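Local structure of peroxisomal fatty acid beta-oxidation multifunctional protein MFP2 (Arabidopsis thaliana, 2WTB) at residues Ile287-Ser292 with Leu654-Ile659; Val308-Lys313 with Ile473-Asp478; Leu459-Arg464 with Thr486-Gly491; Asn492-Ala497 with Thr552-Asn557; Asn499-Pro504 with Asn637-Val642. The protein catalyses enoyl-CoA hydration and NAD-dependent 3-hydroxyacyl-CoA dehydrogenation in peroxisomal fatty acid beta-oxidation during seed germination, and contributes to benzoic acid biosynthesis. All coordinates share one frame; numbering follows the deposited sequence.

Contact 1 of 5, residues Ile287-Ser292 with Leu654-Ile659; sequences IHVFFS and LDIAGI
Ser292 and Ile656 meet most closely along the apolar part of this contact, the end methyl CD1 of Ile656 lying 3.2 Å from Ser292 CB. Beside them, Val289 and Ile659 reach toward each other tip to tip, with Val289 CG2 3.5 Å from Ile659 CD1. In the third meeting a carboxylate oxygen, Asp655 OD2, touches the ring carbon His288 CE1 at the edge of the imidazole, 2.9 Å away and near the ring plane, while the carboxylate is turned 69° against the ring. His288 reaches there because its CG stands anti to the backbone N (chi1 175°). Ser292 OG lies over one face of the ring, toward its rim, and bonds back to His288 O at 2.9 Å, approaching from above the carbonyl plane; Ser292 N reaches the same oxygen from the opposite face. The other oxygen of Asp655, OD1, accepts from Met672 N and Phe673 N, and the Phe673 ring also meets that of His288. The two helices cross at 102°, their axes 9.7 Å apart, and so touch over one short patch. Helix 281-294 turns Phe290 the other way, onto Leu142 of the hydratase/isomerase section, and lies between that section and helix 651-662. Methyl packing thus does most of the joining, while the carboxylate of Asp655 is satisfied chiefly by the amides of Met672 and Phe673 and only brushes the imidazole edge.

Contact 2 of 5, residues Val308-Lys313 with Ile473-Asp478; sequences VPRKIK and IVDLLD
Arg310 folds round Asp475 through a bend at chi3 (-75°), while the aspartate, with CG beside its own backbone N and anti to the carbonyl carbon (chi1 -73°), holds its carboxylate out to meet it. Backbone and side chain of the arginine then share the two oxygens. Arg310 N gives a nearly straight bond (179°) of 2.7 Å to Asp475 OD1, arriving from above the carboxylate plane. Side-on, Arg310 NE at 2.7 Å and NH2 at 2.8 Å both donate to Asp475 OD2, making a salt bridge in which the oxygen lies close to the guanidinium plane. Helix 470-482 is the crossover helix of a beta-alpha-beta unit in the NAD-binding domain, and residues 308-313 lead into strand 315-318 of the same sheet. Gln471 NE2, one turn earlier on this helix, ties Asp475 OD1 to Val308 O. Pro309 fills the rest: its CG lies 4.0 Å from Val474 CG1, and its CB sits 3.5 Å from Asp478 OD2. Pro309 and Asp478 cross at about a right angle at the protein surface.

Contact 3 of 5, residues Leu459-Arg464 with Thr486-Gly491; sequences LLEIVR and TPVVVG
Ile462 and Pro487 stand side by side and point the same way, Ile462 CD1 lying 4.2 Å from Pro487 CB. On this same face Arg464 crosses Val489 at about a right angle. Its CG occupies the crowded position between backbone N and carbonyl carbon (chi1 88°), and the bent chain brings Arg464 CD to 3.8 Å from Val489 CG1. Leu477 of helix 470-482 covers Ile462, Pro487 and Val489. The opposite face carries Leu459, Glu461 and Val463 beside Thr486, Val488 and Val490. Here Val463 CG2 and Val490 CG2 meet at 3.8 Å, while Glu461 crosses Val488 obliquely, Glu461 CG lying 4.0 Å from Val488 CG2. The buried Glu461 OE2 accepts from Ala497 N and Val498 N, at the start of helix 498-514, which would probably stabilise the negative charge. Five backbone bonds keep the strands in parallel register; the shortest, from Val490 N to Ile462 O, measures 2.8 Å. With helix 470-482 between them, they form the beta-alpha-beta crossover that closes one edge of the NAD-binding sheet.

Contact 4 of 5, residues Asn492-Ala497 with Thr552-Asn557; sequences NCTGFA and TQFIEN
Asn557 ND2 donates to Thr494 OG1 across 2.9 Å, but the bond is bent (125°) and weak. The same threonine also makes the main apolar touch. Its methyl, CG2, stands anti to the backbone N, a placing that directs it at the helix, where it meets Gln553 CG at 3.4 Å and Phe554 CD2 at 3.6 Å. Thr494 and Gln553 slide past each other in opposite directions, and the extended glutamine carries its amide on toward the backbone of Gly495. With an alanine in place of Gln553, the threonine methyl would probably lose the CH2 group it rests on and a gap would open beside the turn. Residues Cys493 to Phe496 form a type II beta turn, closed by a bond of 2.9 Å from Phe496 N to Cys493 O. Gly495 takes its third position with a positive phi of 76°, and its CA lies 3.7 Å from Phe554 CE2; a side chain there would run into the phenylalanine ring. The turn lies where the chain leaves strand 486-491 of the NAD-binding sheet and enters helix 498-514 of the C-terminal dehydrogenase domain. Helix 544-557 packs against the turn, its Phe554 also stacking on Phe503 of helix 498-514. Facing back to the sheet, Phe496 sets its ring edge-to-face with His449 and touches Glu461 and Val463 of strand 459-464.

Contact 5 of 5, residues Asn499-Pro504 with Asn637-Val642; sequences NRMFFP and NEACRV
Glu638, a buried carboxylate, is the knob of this helix pair, set in a hole made by Arg500, Met501, Phe503 and Pro504. Its OE2 uses the anti lone pair to accept from Arg500 NE at 2.8 Å, with a weak second bond from Arg500 NH2 at 3.3 Å; Arg561 makes a further salt bridge to the same oxygen. On the other oxygen, Arg641 NH1 gives a weak bond of 2.9 Å to Glu638 OE1. Arg500 runs extended from CG to NE, and Val642 CG2 lies over one face of the guanidinium, toward its rim, 3.3 Å above the plane. Across the pair, Met501 CE packs on Ala639 CB at 3.4 Å. Helices 498-514 and 624-644 run nearly antiparallel here (154°), within the helical C-terminal part of the dehydrogenase. A methionine in place of Arg500 would probably leave Glu638 short of a charged partner and Glu645, the mate of NH1, without its salt bridge. With three arginines at its two oxygens, Glu638 is likely to stay ionised despite its burial.

Contacts 3 and 5 lie in the core, contact 2 at the surface, and contacts 1 and 4 between these extremes. Contact 3 is backbone-bonded sheet, and contact 2 adds a surface salt bridge on its crossover helix; Leu477 N packs on Ile462 CD1 where they touch. Contact 5 buries its charges between helices instead. The turn of contact 4 leads directly into helix 498-514 of contact 5, Phe554 packing against Arg500, while Ala497 packs on Val490 of contact 3. Contact 1, largely apolar, joins helix 651-662 to helix 281-294; Leu654 of helix 651-662 reaches Met501 and Ala639 of contact 5, and Ile656 touches Thr486 of contact 3.

Contact 1 of 5, residues Ile287-Ser292 with Leu654-Ile659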
# COMPACT_ATOMS: atom_id res chain seq x y z
N ILE A 287 10.93 2.54 -1.11
CA ILE A 287 11.12 3.23 0.16
C ILE A 287 10.34 4.54 0.18
O ILE A 287 9.73 4.89 1.19
CB ILE A 287 12.61 3.49 0.44
CG1 ILE A 287 13.31 2.20 0.86
CG2 ILE A 287 12.78 4.54 1.52
CD1 ILE A 287 14.82 2.34 0.99
N HIS A 288 10.38 5.26 -0.93
CA HIS A 288 9.65 6.53 -1.05
C HIS A 288 8.15 6.31 -0.95
O HIS A 288 7.43 7.11 -0.35
CB HIS A 288 10.00 7.21 -2.38
CG HIS A 288 9.22 8.46 -2.64
ND1 HIS A 288 8.03 8.47 -3.33
CD2 HIS A 288 9.46 9.75 -2.29
CE1 HIS A 288 7.57 9.71 -3.41
NE2 HIS A 288 8.42 10.50 -2.79
N VAL A 289 7.67 5.21 -1.53
CA VAL A 289 6.26 4.86 -1.48
C VAL A 289 5.84 4.53 -0.06
O VAL A 289 4.70 4.80 0.35
CB VAL A 289 5.94 3.67 -2.41
CG1 VAL A 289 4.50 3.22 -2.22
CG2 VAL A 289 6.21 4.03 -3.86
N PHE A 290 6.76 3.95 0.70
CA PHE A 290 6.50 3.59 2.09
C PHE A 290 6.19 4.83 2.93
O PHE A 290 5.17 4.88 3.62
CB PHE A 290 7.68 2.83 2.68
CG PHE A 290 7.65 2.71 4.17
CD1 PHE A 290 6.80 1.80 4.79
CD2 PHE A 290 8.47 3.50 4.96
CE1 PHE A 290 6.78 1.69 6.17
CE2 PHE A 290 8.45 3.39 6.34
CZ PHE A 290 7.60 2.48 6.94
N PHE A 291 7.06 5.82 2.87
CA PHE A 291 6.88 7.05 3.64
C PHE A 291 5.71 7.89 3.12
O PHE A 291 4.90 8.40 3.91
CB PHE A 291 8.16 7.88 3.64
CG PHE A 291 9.29 7.25 4.39
CD1 PHE A 291 9.43 7.46 5.76
CD2 PHE A 291 10.21 6.45 3.75
CE1 PHE A 291 10.47 6.88 6.46
CE2 PHE A 291 11.25 5.87 4.44
CZ PHE A 291 11.38 6.08 5.80
N SER A 292 5.62 8.02 1.80
CA SER A 292 4.56 8.79 1.17
C SER A 292 3.18 8.25 1.53
O SER A 292 2.22 9.01 1.66
CB SER A 292 4.74 8.81 -0.35
OG SER A 292 5.88 9.56 -0.72
N LEU A 654 0.32 12.77 -4.86
CA LEU A 654 0.04 12.39 -6.24
C LEU A 654 0.62 11.01 -6.56
O LEU A 654 0.00 10.22 -7.28
CB LEU A 654 0.61 13.43 -7.20
CG LEU A 654 -0.09 14.79 -7.21
CD1 LEU A 654 0.44 15.65 -8.34
CD2 LEU A 654 -1.60 14.61 -7.32
N ASP A 655 1.80 10.72 -6.01
CA ASP A 655 2.43 9.42 -6.19
C ASP A 655 1.54 8.30 -5.68
O ASP A 655 1.17 7.40 -6.44
CB ASP A 655 3.79 9.38 -5.47
CG ASP A 655 4.82 10.28 -6.12
OD1 ASP A 655 4.71 10.52 -7.34
OD2 ASP A 655 5.73 10.76 -5.42
N ILE A 656 1.19 8.35 -4.40
CA ILE A 656 0.30 7.36 -3.80
C ILE A 656 -1.02 7.27 -4.55
O ILE A 656 -1.57 6.17 -4.73
CB ILE A 656 0.02 7.67 -2.30
CG1 ILE A 656 0.99 6.89 -1.41
CG2 ILE A 656 -1.39 7.28 -1.92
CD1 ILE A 656 2.43 7.04 -1.79
N ALA A 657 -1.53 8.41 -5.00
CA ALA A 657 -2.81 8.44 -5.70
C ALA A 657 -2.76 7.61 -6.98
O ALA A 657 -3.56 6.69 -7.16
CB ALA A 657 -3.23 9.87 -6.00
N GLY A 658 -1.83 7.95 -7.87
CA GLY A 658 -1.66 7.21 -9.10
C GLY A 658 -1.38 5.75 -8.84
O GLY A 658 -1.94 4.86 -9.49
N ILE A 659 -0.51 5.49 -7.86
CA ILE A 659 -0.15 4.13 -7.49
C ILE A 659 -1.36 3.33 -7.02
O ILE A 659 -1.62 2.23 -7.51
CB ILE A 659 0.90 4.12 -6.37
CG1 ILE A 659 2.28 4.45 -6.93
CG2 ILE A 659 0.92 2.77 -5.66
CD1 ILE A 659 3.36 4.57 -5.88

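Contact 2 of 5, residues Val308-Lys313 with Ile473-Asp478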
# COMPACT_ATOMS: atom_id res chain seq x y z
N VAL A 308 -9.19 17.27 16.88
CA VAL A 308 -9.23 15.85 17.17
C VAL A 308 -10.46 15.25 16.52
O VAL A 308 -11.53 15.86 16.51
CB VAL A 308 -9.26 15.60 18.70
CG1 VAL A 308 -9.68 14.18 19.01
CG2 VAL A 308 -7.91 15.93 19.33
N PRO A 309 -10.32 14.05 15.95
CA PRO A 309 -11.44 13.41 15.25
C PRO A 309 -12.62 13.19 16.19
O PRO A 309 -12.43 12.75 17.33
CB PRO A 309 -10.86 12.07 14.81
CG PRO A 309 -9.39 12.26 14.81
CD PRO A 309 -9.10 13.22 15.91
N ARG A 310 -13.83 13.49 15.72
CA ARG A 310 -15.04 13.17 16.45
C ARG A 310 -15.37 11.69 16.30
O ARG A 310 -14.97 11.05 15.34
CB ARG A 310 -16.21 14.02 15.95
CG ARG A 310 -16.17 15.47 16.40
CD ARG A 310 -17.38 16.25 15.88
NE ARG A 310 -17.27 16.56 14.46
CZ ARG A 310 -18.21 17.18 13.76
NH1 ARG A 310 -19.34 17.56 14.34
NH2 ARG A 310 -18.02 17.42 12.47
N LYS A 311 -16.11 11.15 17.27
CA LYS A 311 -16.54 9.76 17.18
C LYS A 311 -17.83 9.66 16.37
O LYS A 311 -18.87 10.17 16.77
CB LYS A 311 -16.73 9.17 18.58
CG LYS A 311 -17.01 7.68 18.59
CD LYS A 311 -15.86 6.90 17.98
CE LYS A 311 -16.16 5.41 17.91
NZ LYS A 311 -17.32 5.12 17.01
N ILE A 312 -17.73 9.00 15.22
CA ILE A 312 -18.90 8.76 14.37
C ILE A 312 -19.54 7.43 14.75
O ILE A 312 -18.95 6.36 14.56
CB ILE A 312 -18.51 8.77 12.88
CG1 ILE A 312 -18.10 10.18 12.46
CG2 ILE A 312 -19.67 8.27 12.02
CD1 ILE A 312 -17.73 10.29 11.00
N LYS A 313 -20.76 7.49 15.27
CA LYS A 313 -21.42 6.31 15.82
C LYS A 313 -22.49 5.73 14.91
O LYS A 313 -22.96 4.62 15.12
CB LYS A 313 -22.01 6.63 17.20
CG LYS A 313 -20.98 7.00 18.25
CD LYS A 313 -21.61 7.08 19.63
CE LYS A 313 -20.56 7.23 20.72
NZ LYS A 313 -19.87 8.56 20.67
N ILE A 473 -12.88 17.56 7.80
CA ILE A 473 -11.81 16.86 7.10
C ILE A 473 -11.05 15.95 8.06
O ILE A 473 -10.79 14.79 7.75
CB ILE A 473 -10.84 17.85 6.44
CG1 ILE A 473 -11.52 18.56 5.27
CG2 ILE A 473 -9.59 17.13 5.97
CD1 ILE A 473 -10.70 19.69 4.69
N VAL A 474 -10.71 16.49 9.23
CA VAL A 474 -10.05 15.70 10.26
C VAL A 474 -10.90 14.50 10.65
O VAL A 474 -10.37 13.42 10.93
CB VAL A 474 -9.74 16.56 11.51
CG1 VAL A 474 -9.55 15.69 12.74
CG2 VAL A 474 -8.53 17.44 11.26
N ASP A 475 -12.21 14.68 10.66
CA ASP A 475 -13.14 13.60 10.97
C ASP A 475 -13.07 12.50 9.92
O ASP A 475 -12.82 11.34 10.22
CB ASP A 475 -14.57 14.12 11.08
CG ASP A 475 -14.81 14.91 12.36
OD1 ASP A 475 -14.04 14.73 13.32
OD2 ASP A 475 -15.76 15.71 12.39
N LEU A 476 -13.29 12.89 8.67
CA LEU A 476 -13.30 11.96 7.55
C LEU A 476 -11.93 11.30 7.38
O LEU A 476 -11.83 10.10 7.16
CB LEU A 476 -13.69 12.69 6.27
CG LEU A 476 -14.41 11.87 5.20
CD1 LEU A 476 -15.19 10.75 5.85
CD2 LEU A 476 -15.32 12.76 4.39
N LEU A 477 -10.89 12.11 7.50
CA LEU A 477 -9.51 11.62 7.44
C LEU A 477 -9.32 10.45 8.40
O LEU A 477 -8.58 9.51 8.12
CB LEU A 477 -8.55 12.76 7.80
CG LEU A 477 -7.14 12.74 7.22
CD1 LEU A 477 -7.15 12.32 5.76
CD2 LEU A 477 -6.51 14.12 7.37
N ASP A 478 -10.02 10.51 9.53
CA ASP A 478 -9.90 9.48 10.56
C ASP A 478 -10.76 8.26 10.25
O ASP A 478 -10.37 7.13 10.52
CB ASP A 478 -10.28 10.04 11.93
CG ASP A 478 -9.72 9.22 13.07
OD1 ASP A 478 -8.49 9.05 13.12
OD2 ASP A 478 -10.52 8.75 13.91

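Contact 3 of 5, residues Leu459-Arg464 with Thr486-Gly491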
# COMPACT_ATOMS: atom_id res chain seq x y z
N LEU A 459 -7.86 3.14 -1.90
CA LEU A 459 -7.79 4.59 -1.92
C LEU A 459 -9.11 5.25 -1.57
O LEU A 459 -10.19 4.72 -1.84
CB LEU A 459 -7.32 5.09 -3.29
CG LEU A 459 -6.95 6.57 -3.36
CD1 LEU A 459 -5.63 6.81 -2.64
CD2 LEU A 459 -6.87 7.03 -4.80
N LEU A 460 -9.01 6.43 -0.96
CA LEU A 460 -10.17 7.27 -0.68
C LEU A 460 -9.80 8.72 -0.91
O LEU A 460 -8.88 9.25 -0.29
CB LEU A 460 -10.64 7.08 0.76
CG LEU A 460 -11.63 8.13 1.26
CD1 LEU A 460 -12.87 8.18 0.36
CD2 LEU A 460 -12.02 7.87 2.71
N GLU A 461 -10.52 9.37 -1.82
CA GLU A 461 -10.31 10.79 -2.08
C GLU A 461 -11.23 11.64 -1.21
O GLU A 461 -12.44 11.64 -1.41
CB GLU A 461 -10.54 11.12 -3.55
CG GLU A 461 -9.30 11.05 -4.42
CD GLU A 461 -9.55 11.56 -5.83
OE1 GLU A 461 -10.71 11.48 -6.30
OE2 GLU A 461 -8.59 12.03 -6.48
N ILE A 462 -10.64 12.35 -0.25
CA ILE A 462 -11.39 13.32 0.53
C ILE A 462 -11.34 14.66 -0.19
O ILE A 462 -10.31 15.33 -0.20
CB ILE A 462 -10.81 13.48 1.95
CG1 ILE A 462 -10.97 12.18 2.74
CG2 ILE A 462 -11.48 14.62 2.68
CD1 ILE A 462 -10.38 12.25 4.13
N VAL A 463 -12.45 15.03 -0.81
CA VAL A 463 -12.52 16.25 -1.60
C VAL A 463 -13.02 17.43 -0.76
O VAL A 463 -14.18 17.48 -0.37
CB VAL A 463 -13.44 16.09 -2.82
CG1 VAL A 463 -13.44 17.36 -3.66
CG2 VAL A 463 -12.99 14.90 -3.66
N ARG A 464 -12.12 18.37 -0.48
CA ARG A 464 -12.46 19.55 0.31
C ARG A 464 -12.86 20.69 -0.62
O ARG A 464 -12.44 20.73 -1.77
CB ARG A 464 -11.26 19.99 1.15
CG ARG A 464 -10.33 20.93 0.41
CD ARG A 464 -8.86 20.63 0.66
NE ARG A 464 -8.35 21.31 1.84
CZ ARG A 464 -7.09 21.70 1.98
NH1 ARG A 464 -6.22 21.49 1.00
NH2 ARG A 464 -6.70 22.31 3.09
N THR A 486 -6.52 4.28 2.44
CA THR A 486 -5.47 5.28 2.42
C THR A 486 -6.01 6.58 1.84
O THR A 486 -6.23 6.68 0.63
CB THR A 486 -4.24 4.82 1.63
OG1 THR A 486 -3.55 3.80 2.36
CG2 THR A 486 -3.28 5.98 1.39
N PRO A 487 -6.24 7.58 2.70
CA PRO A 487 -6.88 8.83 2.32
C PRO A 487 -5.89 9.84 1.75
O PRO A 487 -4.78 9.97 2.27
CB PRO A 487 -7.43 9.37 3.65
CG PRO A 487 -7.12 8.32 4.69
CD PRO A 487 -5.99 7.53 4.15
N VAL A 488 -6.30 10.53 0.69
CA VAL A 488 -5.62 11.74 0.26
C VAL A 488 -6.63 12.87 0.25
O VAL A 488 -7.77 12.69 -0.18
CB VAL A 488 -4.98 11.58 -1.13
CG1 VAL A 488 -3.73 10.72 -1.05
CG2 VAL A 488 -5.98 11.01 -2.12
N VAL A 489 -6.23 14.04 0.74
CA VAL A 489 -7.12 15.19 0.78
C VAL A 489 -6.90 16.07 -0.44
O VAL A 489 -5.91 16.80 -0.53
CB VAL A 489 -6.92 16.03 2.06
CG1 VAL A 489 -7.79 17.27 2.02
CG2 VAL A 489 -7.23 15.19 3.29
N VAL A 490 -7.83 16.01 -1.39
CA VAL A 490 -7.70 16.76 -2.63
C VAL A 490 -8.71 17.90 -2.71
O VAL A 490 -9.69 17.93 -1.96
CB VAL A 490 -7.85 15.84 -3.87
CG1 VAL A 490 -6.79 14.75 -3.84
CG2 VAL A 490 -9.24 15.24 -3.93
N GLY A 491 -8.46 18.83 -3.62
CA GLY A 491 -9.31 20.00 -3.77
C GLY A 491 -10.44 19.79 -4.77
O GLY A 491 -10.41 18.84 -5.55

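Contact 4 of 5, residues Asn492-Ala497 with Thr552-Asn557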
# COMPACT_ATOMS: atom_id res chain seq x y z
N ASN A 492 -11.43 20.68 -4.73
CA ASN A 492 -12.58 20.57 -5.61
C ASN A 492 -12.29 21.11 -7.01
O ASN A 492 -12.05 22.31 -7.19
CB ASN A 492 -13.79 21.27 -5.01
CG ASN A 492 -15.07 21.01 -5.79
OD1 ASN A 492 -15.05 20.40 -6.86
ND2 ASN A 492 -16.19 21.48 -5.25
N CYS A 493 -12.30 20.22 -7.99
CA CYS A 493 -12.09 20.59 -9.38
C CYS A 493 -12.47 19.41 -10.27
O CYS A 493 -12.71 18.31 -9.78
CB CYS A 493 -10.64 20.99 -9.63
SG CYS A 493 -9.47 19.61 -9.47
N THR A 494 -12.51 19.66 -11.57
CA THR A 494 -12.85 18.62 -12.54
C THR A 494 -12.00 17.36 -12.36
O THR A 494 -10.80 17.37 -12.64
CB THR A 494 -12.68 19.14 -13.98
OG1 THR A 494 -13.43 20.35 -14.14
CG2 THR A 494 -13.16 18.10 -14.98
N GLY A 495 -12.62 16.29 -11.88
CA GLY A 495 -11.94 15.01 -11.73
C GLY A 495 -11.00 14.93 -10.54
O GLY A 495 -10.19 14.01 -10.44
N PHE A 496 -11.11 15.90 -9.63
CA PHE A 496 -10.28 15.94 -8.44
C PHE A 496 -8.80 15.68 -8.75
O PHE A 496 -8.15 16.49 -9.42
CB PHE A 496 -10.79 14.95 -7.39
CG PHE A 496 -12.28 14.96 -7.23
CD1 PHE A 496 -12.97 16.16 -7.10
CD2 PHE A 496 -13.00 13.77 -7.20
CE1 PHE A 496 -14.35 16.17 -6.95
CE2 PHE A 496 -14.37 13.78 -7.05
CZ PHE A 496 -15.05 14.98 -6.92
N ALA A 497 -8.28 14.56 -8.27
CA ALA A 497 -6.87 14.23 -8.47
C ALA A 497 -6.67 12.98 -9.34
O ALA A 497 -6.02 13.05 -10.38
CB ALA A 497 -6.17 14.06 -7.13
N THR A 552 -16.25 12.47 -20.40
CA THR A 552 -17.05 13.61 -20.83
C THR A 552 -16.75 14.84 -19.98
O THR A 552 -16.66 15.95 -20.49
CB THR A 552 -18.56 13.31 -20.72
OG1 THR A 552 -18.84 12.07 -21.39
CG2 THR A 552 -19.38 14.42 -21.35
N GLN A 553 -16.58 14.62 -18.68
CA GLN A 553 -16.30 15.69 -17.74
C GLN A 553 -15.14 16.57 -18.19
O GLN A 553 -15.21 17.80 -18.10
CB GLN A 553 -16.00 15.09 -16.36
CG GLN A 553 -15.88 16.11 -15.24
CD GLN A 553 -15.61 15.46 -13.90
OE1 GLN A 553 -15.51 14.24 -13.79
NE2 GLN A 553 -15.50 16.29 -12.86
N PHE A 554 -14.08 15.95 -18.69
CA PHE A 554 -12.87 16.67 -19.06
C PHE A 554 -12.96 17.27 -20.46
O PHE A 554 -12.38 18.33 -20.73
CB PHE A 554 -11.66 15.74 -18.96
CG PHE A 554 -11.58 14.99 -17.67
CD1 PHE A 554 -12.00 13.68 -17.59
CD2 PHE A 554 -11.10 15.61 -16.53
CE1 PHE A 554 -11.94 12.98 -16.40
CE2 PHE A 554 -11.03 14.92 -15.33
CZ PHE A 554 -11.45 13.60 -15.27
N ILE A 555 -13.68 16.60 -21.35
CA ILE A 555 -13.89 17.10 -22.70
C ILE A 555 -14.55 18.47 -22.67
O ILE A 555 -14.31 19.31 -23.54
CB ILE A 555 -14.77 16.14 -23.52
CG1 ILE A 555 -14.10 14.77 -23.64
CG2 ILE A 555 -15.04 16.72 -24.90
CD1 ILE A 555 -14.90 13.77 -24.45
N GLU A 556 -15.38 18.70 -21.65
CA GLU A 556 -16.18 19.92 -21.56
C GLU A 556 -15.50 21.02 -20.75
O GLU A 556 -15.83 22.20 -20.91
CB GLU A 556 -17.56 19.61 -20.99
CG GLU A 556 -18.37 18.64 -21.85
CD GLU A 556 -19.68 18.24 -21.20
OE1 GLU A 556 -19.88 18.55 -20.01
OE2 GLU A 556 -20.51 17.60 -21.89
N ASN A 557 -14.56 20.64 -19.90
CA ASN A 557 -13.87 21.62 -19.05
C ASN A 557 -12.43 21.89 -19.47
O ASN A 557 -11.83 22.89 -19.05
CB ASN A 557 -13.93 21.19 -17.58
CG ASN A 557 -15.34 21.25 -17.02
OD1 ASN A 557 -16.18 22.02 -17.48
ND2 ASN A 557 -15.61 20.43 -16.01

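Contact 5 of 5, residues Asn499-Pro504 with Asn637-Val642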
# COMPACT_ATOMS: atom_id res chain seq x y z
N ASN A 499 -8.77 10.74 -11.19
CA ASN A 499 -9.36 10.69 -12.52
C ASN A 499 -8.85 11.78 -13.46
O ASN A 499 -8.63 11.53 -14.64
CB ASN A 499 -10.89 10.72 -12.44
CG ASN A 499 -11.47 9.44 -11.88
OD1 ASN A 499 -12.67 9.34 -11.64
ND2 ASN A 499 -10.61 8.45 -11.68
N ARG A 500 -8.68 12.99 -12.93
CA ARG A 500 -8.15 14.08 -13.73
C ARG A 500 -6.72 13.80 -14.16
O ARG A 500 -6.28 14.21 -15.24
CB ARG A 500 -8.20 15.40 -12.95
CG ARG A 500 -7.57 16.56 -13.71
CD ARG A 500 -7.45 17.80 -12.85
NE ARG A 500 -6.72 18.86 -13.54
CZ ARG A 500 -6.39 20.02 -12.99
NH1 ARG A 500 -6.73 20.28 -11.73
NH2 ARG A 500 -5.72 20.92 -13.69
N MET A 501 -5.99 13.10 -13.31
CA MET A 501 -4.59 12.79 -13.54
C MET A 501 -4.42 11.87 -14.74
O MET A 501 -3.55 12.08 -15.58
CB MET A 501 -4.03 12.10 -12.30
CG MET A 501 -2.59 12.44 -11.97
SD MET A 501 -2.10 11.63 -10.44
CE MET A 501 -0.57 12.48 -10.10
N PHE A 502 -5.27 10.85 -14.82
CA PHE A 502 -5.12 9.80 -15.82
C PHE A 502 -6.08 9.92 -17.01
O PHE A 502 -6.18 8.99 -17.82
CB PHE A 502 -5.28 8.42 -15.17
CG PHE A 502 -4.04 7.95 -14.46
CD1 PHE A 502 -3.07 7.24 -15.13
CD2 PHE A 502 -3.86 8.22 -13.12
CE1 PHE A 502 -1.93 6.81 -14.48
CE2 PHE A 502 -2.72 7.79 -12.46
CZ PHE A 502 -1.76 7.08 -13.14
N PHE A 503 -6.77 11.04 -17.13
CA PHE A 503 -7.67 11.22 -18.26
C PHE A 503 -6.93 11.33 -19.59
O PHE A 503 -7.42 10.85 -20.61
CB PHE A 503 -8.67 12.37 -18.04
CG PHE A 503 -8.19 13.70 -18.55
CD1 PHE A 503 -8.14 13.97 -19.91
CD2 PHE A 503 -7.83 14.71 -17.67
CE1 PHE A 503 -7.72 15.19 -20.38
CE2 PHE A 503 -7.40 15.94 -18.13
CZ PHE A 503 -7.35 16.18 -19.49
N PRO A 504 -5.73 11.96 -19.59
CA PRO A 504 -4.93 12.04 -20.82
C PRO A 504 -4.40 10.66 -21.23
O PRO A 504 -4.23 10.40 -22.42
CB PRO A 504 -3.76 12.94 -20.41
CG PRO A 504 -4.24 13.69 -19.22
CD PRO A 504 -5.13 12.74 -18.49
N ASN A 637 2.42 15.82 -17.10
CA ASN A 637 2.02 17.18 -17.41
C ASN A 637 0.78 17.60 -16.61
O ASN A 637 0.71 18.71 -16.08
CB ASN A 637 1.75 17.32 -18.91
CG ASN A 637 1.74 18.76 -19.37
OD1 ASN A 637 2.23 19.65 -18.67
ND2 ASN A 637 1.19 18.99 -20.55
N GLU A 638 -0.19 16.69 -16.53
CA GLU A 638 -1.44 16.97 -15.85
C GLU A 638 -1.26 16.94 -14.34
O GLU A 638 -1.85 17.74 -13.61
CB GLU A 638 -2.51 15.96 -16.27
CG GLU A 638 -3.92 16.34 -15.85
CD GLU A 638 -4.38 17.65 -16.47
OE1 GLU A 638 -4.04 17.91 -17.64
OE2 GLU A 638 -5.08 18.42 -15.78
N ALA A 639 -0.43 16.01 -13.87
CA ALA A 639 -0.10 15.92 -12.46
C ALA A 639 0.50 17.23 -11.97
O ALA A 639 0.27 17.64 -10.83
CB ALA A 639 0.86 14.77 -12.21
N CYS A 640 1.28 17.87 -12.83
CA CYS A 640 1.92 19.14 -12.49
C CYS A 640 0.91 20.27 -12.39
O CYS A 640 1.01 21.13 -11.52
CB CYS A 640 3.01 19.48 -13.50
SG CYS A 640 4.47 18.42 -13.38
N ARG A 641 -0.07 20.28 -13.30
CA ARG A 641 -1.17 21.23 -13.22
C ARG A 641 -1.88 21.07 -11.88
O ARG A 641 -2.13 22.04 -11.17
CB ARG A 641 -2.16 21.00 -14.36
CG ARG A 641 -1.59 21.24 -15.76
CD ARG A 641 -2.71 21.23 -16.80
NE ARG A 641 -2.24 21.61 -18.13
CZ ARG A 641 -1.89 20.74 -19.07
NH1 ARG A 641 -1.95 19.44 -18.83
NH2 ARG A 641 -1.48 21.17 -20.26
N VAL A 642 -2.20 19.82 -11.55
CA VAL A 642 -2.86 19.50 -10.29
C VAL A 642 -2.02 19.94 -9.10
O VAL A 642 -2.53 20.51 -8.14
CB VAL A 642 -3.15 17.99 -10.18
CG1 VAL A 642 -3.40 17.60 -8.73
CG2 VAL A 642 -4.33 17.62 -11.06